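Local structure of hydrolase, alpha/beta hydrolase FOLD family (Staphylococcus aureus, 2XMZ) at residues A[137-140]-A[141-145]; A[163-166]-A[167-170]. The protein probably catalyses formation of 2-succinyl-6-hydroxy-2,4-cyclohexadiene-1-carboxylate in menaquinone biosynthesis, as the alpha/beta-hydrolase-fold synthase MenH. One frame throughout, in Å; residues are numbered along the deposited sequence.

Contact 1: residues A[137-140]-A[141-145]; sequences AKVL and DIAGI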
loop_
_atom_site.group_PDB
_atom_site.type_symbol
_atom_site.label_atom_id
_atom_site.label_comp_id
_atom_site.label_asym_id
_atom_site.label_seq_id
_atom_site.Cartn_x
_atom_site.Cartn_y
_atom_site.Cartn_z
ATOM N N ALA A 137 -15.861 4.432 9.823
ATOM C CA ALA A 137 -15.743 5.898 9.677
ATOM C C ALA A 137 -16.580 6.660 10.718
ATOM O O ALA A 137 -16.094 7.598 11.340
ATOM C CB ALA A 137 -16.092 6.343 8.254
ATOM N N LYS A 138 -17.831 6.248 10.923
ATOM C CA LYS A 138 -18.667 6.865 11.957
ATOM C C LYS A 138 -18.028 6.741 13.345
ATOM O O LYS A 138 -17.989 7.713 14.092
ATOM C CB LYS A 138 -20.094 6.287 11.953
ATOM C CG LYS A 138 -21.015 6.799 10.821
ATOM C CD LYS A 138 -22.107 5.762 10.539
ATOM C CE LYS A 138 -23.467 6.401 10.247
ATOM N NZ LYS A 138 -23.665 6.579 8.789
ATOM N N VAL A 139 -17.502 5.561 13.668
ATOM C CA VAL A 139 -16.815 5.321 14.947
ATOM C C VAL A 139 -15.616 6.270 15.115
ATOM O O VAL A 139 -15.346 6.764 16.208
ATOM C CB VAL A 139 -16.327 3.853 15.073
ATOM C CG1 VAL A 139 -15.509 3.663 16.353
ATOM C CG2 VAL A 139 -17.513 2.874 15.058
ATOM N N LEU A 140 -14.904 6.521 14.018
ATOM C CA LEU A 140 -13.757 7.426 14.041
ATOM C C LEU A 140 -14.182 8.874 14.306
ATOM O O LEU A 140 -13.702 9.481 15.252
ATOM C CB LEU A 140 -12.940 7.305 12.748
ATOM C CG LEU A 140 -11.980 6.103 12.694
ATOM C CD1 LEU A 140 -11.660 5.687 11.232
ATOM C CD2 LEU A 140 -10.694 6.439 13.458
ATOM N N ASP A 141 -15.083 9.411 13.477
ATOM C CA ASP A 141 -15.618 10.775 13.630
ATOM C C ASP A 141 -16.144 11.070 15.042
ATOM O O ASP A 141 -16.145 12.229 15.483
ATOM C CB ASP A 141 -16.768 11.005 12.641
ATOM C CG ASP A 141 -16.312 11.535 11.288
ATOM O OD1 ASP A 141 -15.105 11.848 11.105
ATOM O OD2 ASP A 141 -17.194 11.645 10.395
ATOM N N ILE A 142 -16.598 10.023 15.731
ATOM C CA ILE A 142 -17.286 10.145 17.025
ATOM C C ILE A 142 -16.421 9.741 18.234
ATOM O O ILE A 142 -16.258 10.535 19.163
ATOM C CB ILE A 142 -18.647 9.363 17.029
ATOM C CG1 ILE A 142 -19.609 9.970 15.991
ATOM C CG2 ILE A 142 -19.284 9.359 18.434
ATOM C CD1 ILE A 142 -20.892 9.168 15.748
ATOM N N ALA A 143 -15.857 8.528 18.212
ATOM C CA ALA A 143 -15.119 8.006 19.371
ATOM C C ALA A 143 -13.608 8.312 19.400
ATOM O O ALA A 143 -12.953 8.128 20.434
ATOM C CB ALA A 143 -15.387 6.504 19.554
ATOM N N GLY A 144 -13.057 8.771 18.279
ATOM C CA GLY A 144 -11.660 9.233 18.233
ATOM C C GLY A 144 -10.635 8.182 17.832
ATOM O O GLY A 144 -10.978 7.021 17.601
ATOM N N ILE A 145 -9.365 8.578 17.775
ATOM C CA ILE A 145 -8.331 7.694 17.221
ATOM C C ILE A 145 -7.990 6.551 18.175
ATOM O O ILE A 145 -7.936 5.402 17.753
ATOM C CB ILE A 145 -7.043 8.461 16.764
ATOM C CG1 ILE A 145 -6.167 7.579 15.862
ATOM C CG2 ILE A 145 -6.226 8.985 17.955
ATOM C CD1 ILE A 145 -6.865 7.085 14.616
HETATM O O HOH W 1 -13.030 5.349 17.719
#
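Leu140 overlaps Ile145 beside the last turn of its helix, CD2 lying 4.1 Å from Ile145 CD1. The two branched chains meet at a slant, through methyl groups alone. On the Ile145 side the reach depends on a first torsion that carries CG1 away from the backbone N (chi1 -165°), and the turn at chi2 then brings CD1 back to the leucine.

The last turn of helix 123-143 ends here. Asp141 N gives a nearly straight hydrogen bond to Ala137 O, whereas Ile142 N reaches Lys138 O only weakly, at 3.2 Å. The rung from Ala143 N to Val139 O is short again (2.7 Å), and Gly144 N closes the series on Leu140 O. Gly144 has left helical angles, with a positive phi of 93° that glycine adopts readily, and it is also the N-cap residue of helix 145-152. Small Ala143 sets its CB 4.3 Å from Val139 CG1 along the outer surface. Asp141 suits the other flank, where its OD2 forms a salt bridge with Arg189 of helix 181-191.

A water donates to both Val139 O and Gly144 O, the latter at 2.6 Å. Val139 O therefore accepts from a peptide N-H and a water together, so a water joins the last turn to the glycine at which the chain changes direction.

Contact 2: residues A[163-166]-A[167-170]; sequences ELPV and EIQH
Leu164 and Ile168 meet at about a right angle, Leu164 CD1 pressing against the branch methyl CG2 of Ile168 at 3.6 Å. Pro165, by contrast, lies alongside Ile168 and points the same way, its ring atom CG 4.0 Å from Ile168 CD1. The isoleucine can serve both because its two branches part at CB: CG2 stands opposite the backbone N and faces the leucine, while CG1 carries CD1 to the proline ring. Beyond the pair, Leu164 and Ile168 both touch Val249 of helix 247-250.

Gln169 reaches back along the chain, its CG against Leu164 CB, and continues extended until NE2 donates to Leu164 O at 2.7 Å. The acceptor lies near the amide plane, but the nitrogen stands above the carbonyl plane, 37° out of it; NE2 also makes a weak hydrogen bond to Leu162 O. Glu167 folds back at chi2 (84°), bringing OE2 to within 3.2 Å of Pro165 CB, and a water links OE2 to Val166 N.

Pro165, the N-cap residue of helix 166-177, has no side-chain acceptor for the first turn; its O accepts from Gln169 N at 3.1 Å and weakly from Ile168 N, while His170 N bonds to Val166 O. A carboxylate beside the helix start would probably interact favourably with the helix dipole, and its water bridge satisfies an N-H of the first turn.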
loop_
_atom_site.group_PDB
_atom_site.type_symbol
_atom_site.label_atom_id
_atom_site.label_comp_id
_atom_site.label_asym_id
_atom_site.label_seq_id
_atom_site.Cartn_x
_atom_site.Cartn_y
_atom_site.Cartn_z
ATOM N N GLU A 163 2.866 -10.972 18.350
ATOM C CA GLU A 163 4.101 -11.701 18.554
ATOM C C GLU A 163 5.364 -10.865 18.273
ATOM O O GLU A 163 6.480 -11.327 18.517
ATOM C CB GLU A 163 4.094 -12.969 17.685
ATOM C CG GLU A 163 3.221 -14.095 18.244
ATOM C CD GLU A 163 3.839 -14.744 19.462
ATOM O OE1 GLU A 163 3.762 -14.164 20.576
ATOM O OE2 GLU A 163 4.409 -15.845 19.306
ATOM N N LEU A 164 5.188 -9.650 17.766
ATOM C CA LEU A 164 6.321 -8.789 17.415
ATOM C C LEU A 164 7.042 -8.249 18.643
ATOM O O LEU A 164 6.471 -8.250 19.736
ATOM C CB LEU A 164 5.865 -7.639 16.505
ATOM C CG LEU A 164 5.516 -8.103 15.089
ATOM C CD1 LEU A 164 4.857 -7.002 14.287
ATOM C CD2 LEU A 164 6.728 -8.705 14.350
ATOM N N PRO A 165 8.310 -7.807 18.474
ATOM C CA PRO A 165 9.005 -7.225 19.609
ATOM C C PRO A 165 8.258 -5.969 20.042
ATOM O O PRO A 165 7.698 -5.263 19.201
ATOM C CB PRO A 165 10.385 -6.863 19.039
ATOM C CG PRO A 165 10.536 -7.708 17.823
ATOM C CD PRO A 165 9.144 -7.774 17.259
ATOM N N VAL A 166 8.249 -5.710 21.346
ATOM C CA VAL A 166 7.464 -4.607 21.913
ATOM C C VAL A 166 7.742 -3.236 21.257
ATOM O O VAL A 166 6.816 -2.434 21.094
ATOM C CB VAL A 166 7.540 -4.596 23.468
ATOM C CG1 VAL A 166 8.975 -4.368 23.970
ATOM C CG2 VAL A 166 6.578 -3.579 24.050
ATOM N N GLU A 167 8.989 -3.000 20.833
ATOM C CA GLU A 167 9.364 -1.752 20.148
ATOM C C GLU A 167 8.575 -1.595 18.867
ATOM O O GLU A 167 8.112 -0.502 18.541
ATOM C CB GLU A 167 10.840 -1.717 19.728
ATOM C CG GLU A 167 11.797 -2.428 20.594
ATOM C CD GLU A 167 11.892 -3.889 20.303
ATOM O OE1 GLU A 167 12.526 -4.263 19.288
ATOM O OE2 GLU A 167 11.348 -4.659 21.117
ATOM N N ILE A 168 8.489 -2.691 18.115
ATOM C CA ILE A 168 7.804 -2.690 16.838
ATOM C C ILE A 168 6.319 -2.438 17.069
ATOM O O ILE A 168 5.718 -1.608 16.388
ATOM C CB ILE A 168 8.103 -3.983 16.004
ATOM C CG1 ILE A 168 9.418 -3.834 15.216
ATOM C CG2 ILE A 168 7.025 -4.237 14.986
ATOM C CD1 ILE A 168 10.678 -4.172 15.966
ATOM N N GLN A 169 5.734 -3.114 18.053
ATOM C CA GLN A 169 4.314 -2.912 18.341
ATOM C C GLN A 169 4.037 -1.454 18.766
ATOM O O GLN A 169 3.071 -0.854 18.303
ATOM C CB GLN A 169 3.791 -3.932 19.360
ATOM C CG GLN A 169 3.927 -5.391 18.896
ATOM C CD GLN A 169 3.214 -6.383 19.801
ATOM O OE1 GLN A 169 1.996 -6.321 19.971
ATOM N NE2 GLN A 169 3.964 -7.323 20.356
ATOM N N HIS A 170 4.914 -0.893 19.602
ATOM C CA HIS A 170 4.913 0.539 19.934
ATOM C C HIS A 170 4.927 1.452 18.700
ATOM O O HIS A 170 4.071 2.338 18.587
ATOM C CB HIS A 170 6.093 0.874 20.859
ATOM C CG HIS A 170 6.249 2.336 21.159
ATOM N ND1 HIS A 170 5.567 2.964 22.181
ATOM C CD2 HIS A 170 7.043 3.284 20.601
ATOM C CE1 HIS A 170 5.912 4.238 22.223
ATOM N NE2 HIS A 170 6.811 4.457 21.278
HETATM O O HOH W 2 10.425 -7.099 22.705
#

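Contact 1 comes first along the chain, at the end of helix 123-143 where it passes into helix 145-152; contact 2 follows, where the loop after helix 145-152 enters helix 166-177. Their centres are 25 Å apart and their nearest atoms about 12 Å, so they do not touch. Both belong to the helical region inserted between strands 110-114 and 210-215, neighbours in the central sheet. Contact 1 joins one helix end to the next helix start; contact 2 is a helix start alone. They turn to different partners: helix 181-191 and helix 247-250 respectively. The inserted helices probably form the cap over the active site, as in related alpha/beta hydrolases, and both contacts sit at chain turns within it.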